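Intracellular exo-alpha-(1->5)-L-arabinofuranosidase (Bifidobacterium longum, PDB 2Y2W) hydrolyses terminal alpha-(1->5)-linked L-arabinofuranosyl residues from arabinans, a step in the breakdown of plant cell-wall polysaccharides. Local coordinates at residues 209-214 with 337-342; 162-167 with 402-407. All coordinates share one frame; numbering follows the deposited sequence.

Both interactions cross the interior of one eight-stranded (beta/alpha)8 barrel, and their centres lie about 5 Å apart. Interaction 1 joins the fourth strand to the seventh, interaction 2 the third to the eighth, so the first is nested within the chain loop closed by the second. Strands 162-167 and 209-212 are barrel neighbours, probably hydrogen-bonded from Cys211 N to Leu165 O at 2.8 Å; strands 335-341 and 402-408 likewise, probably through Ser406 N and Phe338 O at 2.8 Å. Interaction 1 rises from the core into the probable active site, holding Asn214 and the predicted nucleophile Glu340, and interaction 2 lies just beside it, with the side chain of Ser406 about 6 Å from that of Glu340.

Interaction 1: residues 209-214 with 337-342; sequences MWCIGN and SFDEWG
The active site of this family 51 glycosidase lies at the C-terminal end of a (beta/alpha)8 barrel, where Asn214 after the fourth strand faces Glu340 at the end of the seventh. Asn214 probably binds the arabinofuranose and Glu340 is probably the nucleophile, as in related enzymes. Their side chains cross at about a right angle, with the amide and carboxylate planes only 19° apart. Asn214 OD1 lies 3.5 Å from Glu340 OE2; both are acceptors, and Arg109 reconciles them, giving a hydrogen bond to OD1 and a salt bridge to OE2. Water 1 donates to Glu340 OE2 at 2.6 Å and accepts a weak bond from Asn214 ND2. Asn214 holds CG anti to its backbone nitrogen (chi1 -179°), which carries the amide across to the carboxylate, while Tyr286 hydrogen-bonds Glu340 OE1. An amide suits this place because it offers both an acceptor to the arginine and a donor, ND2, to Gln221.

Deeper in the barrel the contacts are of sulfur and methyl groups with oxygen. Cys211 SG comes 4.0 Å from Asp339 OD2, a small side chain beside a buried carboxylate whose OD2 also has a long, weak ion pair with Arg109. At the lowest level Met209, extended throughout (chi3 171°), reaches over the interior until its CE meets Ser337 OG at 3.7 Å. The long, unbranched thioether spans the gap, and the methyl packs against the compact serine hydroxyl.

Outward-facing Ile212 packs on helix 227-244 and Phe338 makes an edge-to-face stack with Phe313 of helix 307-327, while strand 209-212 runs between 162-167 and 249-252, and 335-341 between 280-287 and 402-408.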
loop_
_atom_site.group_PDB
_atom_site.type_symbol
_atom_site.label_atom_id
_atom_site.label_comp_id
_atom_site.label_asym_id
_atom_site.label_seq_id
_atom_site.Cartn_x
_atom_site.Cartn_y
_atom_site.Cartn_z
ATOM N N MET D 209 9.340 21.750 -10.260
ATOM C CA MET D 209 10.059 20.485 -10.354
ATOM C C MET D 209 9.935 19.661 -9.071
ATOM O O MET D 209 10.290 20.126 -7.983
ATOM C CB MET D 209 11.527 20.742 -10.709
ATOM C CG MET D 209 12.246 19.562 -11.328
ATOM S SD MET D 209 13.837 20.067 -12.003
ATOM C CE MET D 209 14.556 18.478 -12.414
ATOM N N TRP D 210 9.427 18.440 -9.221
ATOM C CA TRP D 210 9.177 17.541 -8.096
ATOM C C TRP D 210 9.842 16.188 -8.309
ATOM O O TRP D 210 9.787 15.627 -9.405
ATOM C CB TRP D 210 7.673 17.323 -7.899
ATOM C CG TRP D 210 6.905 18.537 -7.475
ATOM C CD1 TRP D 210 6.638 19.643 -8.227
ATOM C CD2 TRP D 210 6.275 18.754 -6.206
ATOM N NE1 TRP D 210 5.898 20.543 -7.500
ATOM C CE2 TRP D 210 5.659 20.020 -6.258
ATOM C CE3 TRP D 210 6.174 18.001 -5.028
ATOM C CZ2 TRP D 210 4.951 20.552 -5.182
ATOM C CZ3 TRP D 210 5.472 18.530 -3.960
ATOM C CH2 TRP D 210 4.869 19.795 -4.044
ATOM N N CYS D 211 10.457 15.665 -7.252
ATOM C CA CYS D 211 11.023 14.320 -7.274
ATOM C C CYS D 211 10.087 13.330 -6.586
ATOM O O CYS D 211 9.823 13.436 -5.385
ATOM C CB CYS D 211 12.403 14.298 -6.617
ATOM S SG CYS D 211 13.606 15.340 -7.443
ATOM N N ILE D 212 9.583 12.377 -7.362
ATOM C CA ILE D 212 8.669 11.370 -6.845
ATOM C C ILE D 212 9.468 10.246 -6.184
ATOM O O ILE D 212 9.842 9.258 -6.825
ATOM C CB ILE D 212 7.718 10.844 -7.948
ATOM C CG1 ILE D 212 7.048 12.019 -8.667
ATOM C CG2 ILE D 212 6.655 9.926 -7.352
ATOM C CD1 ILE D 212 6.556 11.706 -10.056
ATOM N N GLY D 213 9.739 10.426 -4.895
ATOM C CA GLY D 213 10.522 9.473 -4.121
ATOM C C GLY D 213 12.011 9.698 -4.248
ATOM O O GLY D 213 12.457 10.568 -5.002
ATOM N N ASN D 214 12.772 8.901 -3.502
ATOM C CA ASN D 214 14.226 8.936 -3.541
ATOM C C ASN D 214 14.831 7.537 -3.556
ATOM O O ASN D 214 14.416 6.667 -2.786
ATOM C CB ASN D 214 14.775 9.706 -2.343
ATOM C CG ASN D 214 16.284 9.780 -2.350
ATOM O OD1 ASN D 214 16.871 10.596 -3.061
ATOM N ND2 ASN D 214 16.924 8.924 -1.566
ATOM N N SER D 337 18.152 13.915 -15.336
ATOM C CA SER D 337 18.366 14.757 -14.166
ATOM C C SER D 337 19.411 14.141 -13.240
ATOM O O SER D 337 19.098 13.261 -12.432
ATOM C CB SER D 337 17.048 14.978 -13.416
ATOM O OG SER D 337 17.221 15.853 -12.313
ATOM N N PHE D 338 20.653 14.603 -13.365
ATOM C CA PHE D 338 21.740 14.166 -12.492
ATOM C C PHE D 338 21.632 14.811 -11.110
ATOM O O PHE D 338 22.509 15.570 -10.692
ATOM C CB PHE D 338 23.097 14.472 -13.133
ATOM C CG PHE D 338 23.779 13.268 -13.711
ATOM C CD1 PHE D 338 23.484 12.834 -14.998
ATOM C CD2 PHE D 338 24.719 12.563 -12.964
ATOM C CE1 PHE D 338 24.117 11.717 -15.532
ATOM C CE2 PHE D 338 25.356 11.446 -13.488
ATOM C CZ PHE D 338 25.056 11.022 -14.775
ATOM N N ASP D 339 20.556 14.482 -10.398
ATOM C CA ASP D 339 20.197 15.180 -9.165
ATOM C C ASP D 339 21.012 14.788 -7.929
ATOM O O ASP D 339 20.840 15.373 -6.858
ATOM C CB ASP D 339 18.682 15.108 -8.899
ATOM C CG ASP D 339 18.133 13.689 -8.919
ATOM O OD1 ASP D 339 18.919 12.722 -9.001
ATOM O OD2 ASP D 339 16.892 13.549 -8.851
ATOM N N GLU D 340 21.894 13.805 -8.080
ATOM C CA GLU D 340 22.900 13.507 -7.063
ATOM C C GLU D 340 24.220 13.112 -7.722
ATOM O O GLU D 340 24.371 11.993 -8.211
ATOM C CB GLU D 340 22.416 12.418 -6.096
ATOM C CG GLU D 340 21.519 12.937 -4.976
ATOM C CD GLU D 340 21.229 11.903 -3.901
ATOM O OE1 GLU D 340 22.139 11.119 -3.549
ATOM O OE2 GLU D 340 20.086 11.885 -3.396
ATOM N N TRP D 341 25.162 14.050 -7.752
ATOM C CA TRP D 341 26.494 13.790 -8.294
ATOM C C TRP D 341 27.577 14.444 -7.442
ATOM O O TRP D 341 27.292 15.338 -6.647
ATOM C CB TRP D 341 26.596 14.238 -9.760
ATOM C CG TRP D 341 26.621 15.730 -9.965
ATOM C CD1 TRP D 341 25.544 16.553 -10.129
ATOM C CD2 TRP D 341 27.781 16.572 -10.036
ATOM N NE1 TRP D 341 25.958 17.852 -10.293
ATOM C CE2 TRP D 341 27.327 17.893 -10.240
ATOM C CE3 TRP D 341 29.161 16.337 -9.945
ATOM C CZ2 TRP D 341 28.201 18.979 -10.357
ATOM C CZ3 TRP D 341 30.031 17.417 -10.059
ATOM C CH2 TRP D 341 29.545 18.722 -10.263
ATOM N N GLY D 342 28.815 13.982 -7.607
ATOM C CA GLY D 342 29.959 14.573 -6.920
ATOM C C GLY D 342 30.913 13.565 -6.311
ATOM O O GLY D 342 30.735 12.355 -6.461
HETATM O O HOH W 1 20.100 10.112 -1.457
#

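Interaction 2: residues 162-167 with 402-407; sequences EIMLAV and VRSASR
Met164 of the third barrel strand spans the interior of the (beta/alpha)8 fold and sets its terminal methyl against Ser406 and Ser404 of the eighth strand. These three buried residues carry the whole contact, and the methionine contributes the largest share of buried surface. The two strands are not sheet neighbours: the nearest CA atoms, those of Met164 and Ser406, are still 9.6 Å apart, a gap that the long methionine side chain bridges.

Methionine is well suited to that task, being unbranched and nonpolar, with a flexible thioether. Its CG stands anti to the backbone nitrogen (chi1 -163°), and the chain runs into the barrel almost extended as far as SD before bending at the last torsion (chi3 -68°). That bend brings the methyl up to the two hydroxyls, making a van der Waals contact between an apolar methyl and polar oxygens. Ser404 and Ser406, two positions apart on an extended strand, both direct their side chains inward, whereas Ala405 between them turns its methyl outward toward Trp341. Serine suits the inner face because its short side chain lets the methyl come close to both hydroxyls.

Around this crossing, Met164 also packs against Cys107 and Arg109 of strand 107-110 and against Met209 and Cys211 of strand 209-212, while Ser404 touches Met209 and Ser337. The third and eighth strands thereby share one mixed apolar and polar barrel core. The methyl sits unevenly between its partners: Met164 CE is 3.8 Å from Ser404 OG but 3.5 Å from Ser406 OG.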
loop_
_atom_site.group_PDB
_atom_site.type_symbol
_atom_site.label_atom_id
_atom_site.label_comp_id
_atom_site.label_asym_id
_atom_site.label_seq_id
_atom_site.Cartn_x
_atom_site.Cartn_y
_atom_site.Cartn_z
ATOM N N GLU D 162 15.521 28.302 -7.241
ATOM C CA GLU D 162 14.333 27.487 -7.466
ATOM C C GLU D 162 14.354 26.287 -6.514
ATOM O O GLU D 162 15.427 25.836 -6.105
ATOM C CB GLU D 162 14.341 27.011 -8.918
ATOM C CG GLU D 162 13.099 26.270 -9.399
ATOM C CD GLU D 162 13.238 25.773 -10.834
ATOM O OE1 GLU D 162 14.247 26.109 -11.497
ATOM O OE2 GLU D 162 12.337 25.044 -11.303
ATOM N N ILE D 163 13.173 25.780 -6.163
ATOM C CA ILE D 163 13.056 24.604 -5.290
ATOM C C ILE D 163 12.712 23.347 -6.082
ATOM O O ILE D 163 11.805 23.356 -6.915
ATOM C CB ILE D 163 11.995 24.799 -4.173
ATOM C CG1 ILE D 163 12.356 25.993 -3.289
ATOM C CG2 ILE D 163 11.853 23.528 -3.326
ATOM C CD1 ILE D 163 11.262 26.406 -2.330
ATOM N N MET D 164 13.449 22.274 -5.813
ATOM C CA MET D 164 13.145 20.959 -6.358
ATOM C C MET D 164 12.669 20.058 -5.214
ATOM O O MET D 164 13.475 19.514 -4.454
ATOM C CB MET D 164 14.376 20.374 -7.052
ATOM C CG MET D 164 14.072 19.222 -7.995
ATOM S SD MET D 164 15.533 18.235 -8.372
ATOM C CE MET D 164 16.506 19.381 -9.350
ATOM N N LEU D 165 11.353 19.920 -5.087
ATOM C CA LEU D 165 10.765 19.274 -3.917
ATOM C C LEU D 165 10.580 17.776 -4.095
ATOM O O LEU D 165 9.916 17.328 -5.026
ATOM C CB LEU D 165 9.439 19.941 -3.533
ATOM C CG LEU D 165 8.852 19.668 -2.144
ATOM C CD1 LEU D 165 9.891 19.808 -1.038
ATOM C CD2 LEU D 165 7.680 20.601 -1.886
ATOM N N ALA D 166 11.181 17.011 -3.189
ATOM C CA ALA D 166 11.049 15.562 -3.178
ATOM C C ALA D 166 9.985 15.146 -2.170
ATOM O O ALA D 166 9.929 15.683 -1.059
ATOM C CB ALA D 166 12.375 14.917 -2.846
ATOM N N VAL D 167 9.140 14.197 -2.564
ATOM C CA VAL D 167 8.095 13.681 -1.674
ATOM C C VAL D 167 8.391 12.252 -1.227
ATOM O O VAL D 167 9.048 11.492 -1.943
ATOM C CB VAL D 167 6.672 13.760 -2.305
ATOM C CG1 VAL D 167 6.184 15.209 -2.365
ATOM C CG2 VAL D 167 6.636 13.108 -3.688
ATOM N N VAL D 402 20.958 15.949 -20.672
ATOM C CA VAL D 402 21.006 16.258 -19.247
ATOM C C VAL D 402 20.663 17.734 -19.056
ATOM O O VAL D 402 21.524 18.610 -19.165
ATOM C CB VAL D 402 22.385 15.920 -18.622
ATOM C CG1 VAL D 402 22.400 16.250 -17.131
ATOM C CG2 VAL D 402 22.728 14.452 -18.842
ATOM N N ARG D 403 19.392 18.001 -18.783
ATOM C CA ARG D 403 18.908 19.371 -18.645
ATOM C C ARG D 403 18.867 19.836 -17.186
ATOM O O ARG D 403 18.488 20.972 -16.899
ATOM C CB ARG D 403 17.536 19.523 -19.312
ATOM C CG ARG D 403 17.497 19.147 -20.800
ATOM C CD ARG D 403 18.371 20.047 -21.673
ATOM N NE ARG D 403 18.018 21.462 -21.557
ATOM C CZ ARG D 403 18.605 22.445 -22.233
ATOM N NH1 ARG D 403 19.581 22.183 -23.092
ATOM N NH2 ARG D 403 18.210 23.698 -22.052
ATOM N N SER D 404 19.263 18.953 -16.273
ATOM C CA SER D 404 19.343 19.284 -14.852
ATOM C C SER D 404 20.408 18.458 -14.147
ATOM O O SER D 404 20.593 17.281 -14.451
ATOM C CB SER D 404 17.994 19.076 -14.165
ATOM O OG SER D 404 18.045 19.522 -12.822
ATOM N N ALA D 405 21.101 19.090 -13.205
ATOM C CA ALA D 405 22.080 18.415 -12.363
ATOM C C ALA D 405 22.133 19.061 -10.979
ATOM O O ALA D 405 22.140 20.287 -10.857
ATOM C CB ALA D 405 23.457 18.424 -13.019
ATOM N N SER D 406 22.161 18.229 -9.943
ATOM C CA SER D 406 22.241 18.717 -8.573
ATOM C C SER D 406 23.451 18.129 -7.868
ATOM O O SER D 406 23.511 16.920 -7.632
ATOM C CB SER D 406 20.966 18.381 -7.791
ATOM O OG SER D 406 19.803 18.708 -8.528
ATOM N N ARG D 407 24.415 18.986 -7.542
ATOM C CA ARG D 407 25.608 18.553 -6.829
ATOM C C ARG D 407 25.283 18.332 -5.354
ATOM O O ARG D 407 24.665 19.182 -4.710
ATOM C CB ARG D 407 26.744 19.565 -6.980
ATOM C CG ARG D 407 28.112 18.973 -6.666
ATOM C CD ARG D 407 29.053 20.000 -6.068
ATOM N NE ARG D 407 30.188 19.359 -5.404
ATOM C CZ ARG D 407 30.182 18.926 -4.145
ATOM N NH1 ARG D 407 29.097 19.053 -3.389
ATOM N NH2 ARG D 407 31.265 18.355 -3.638
#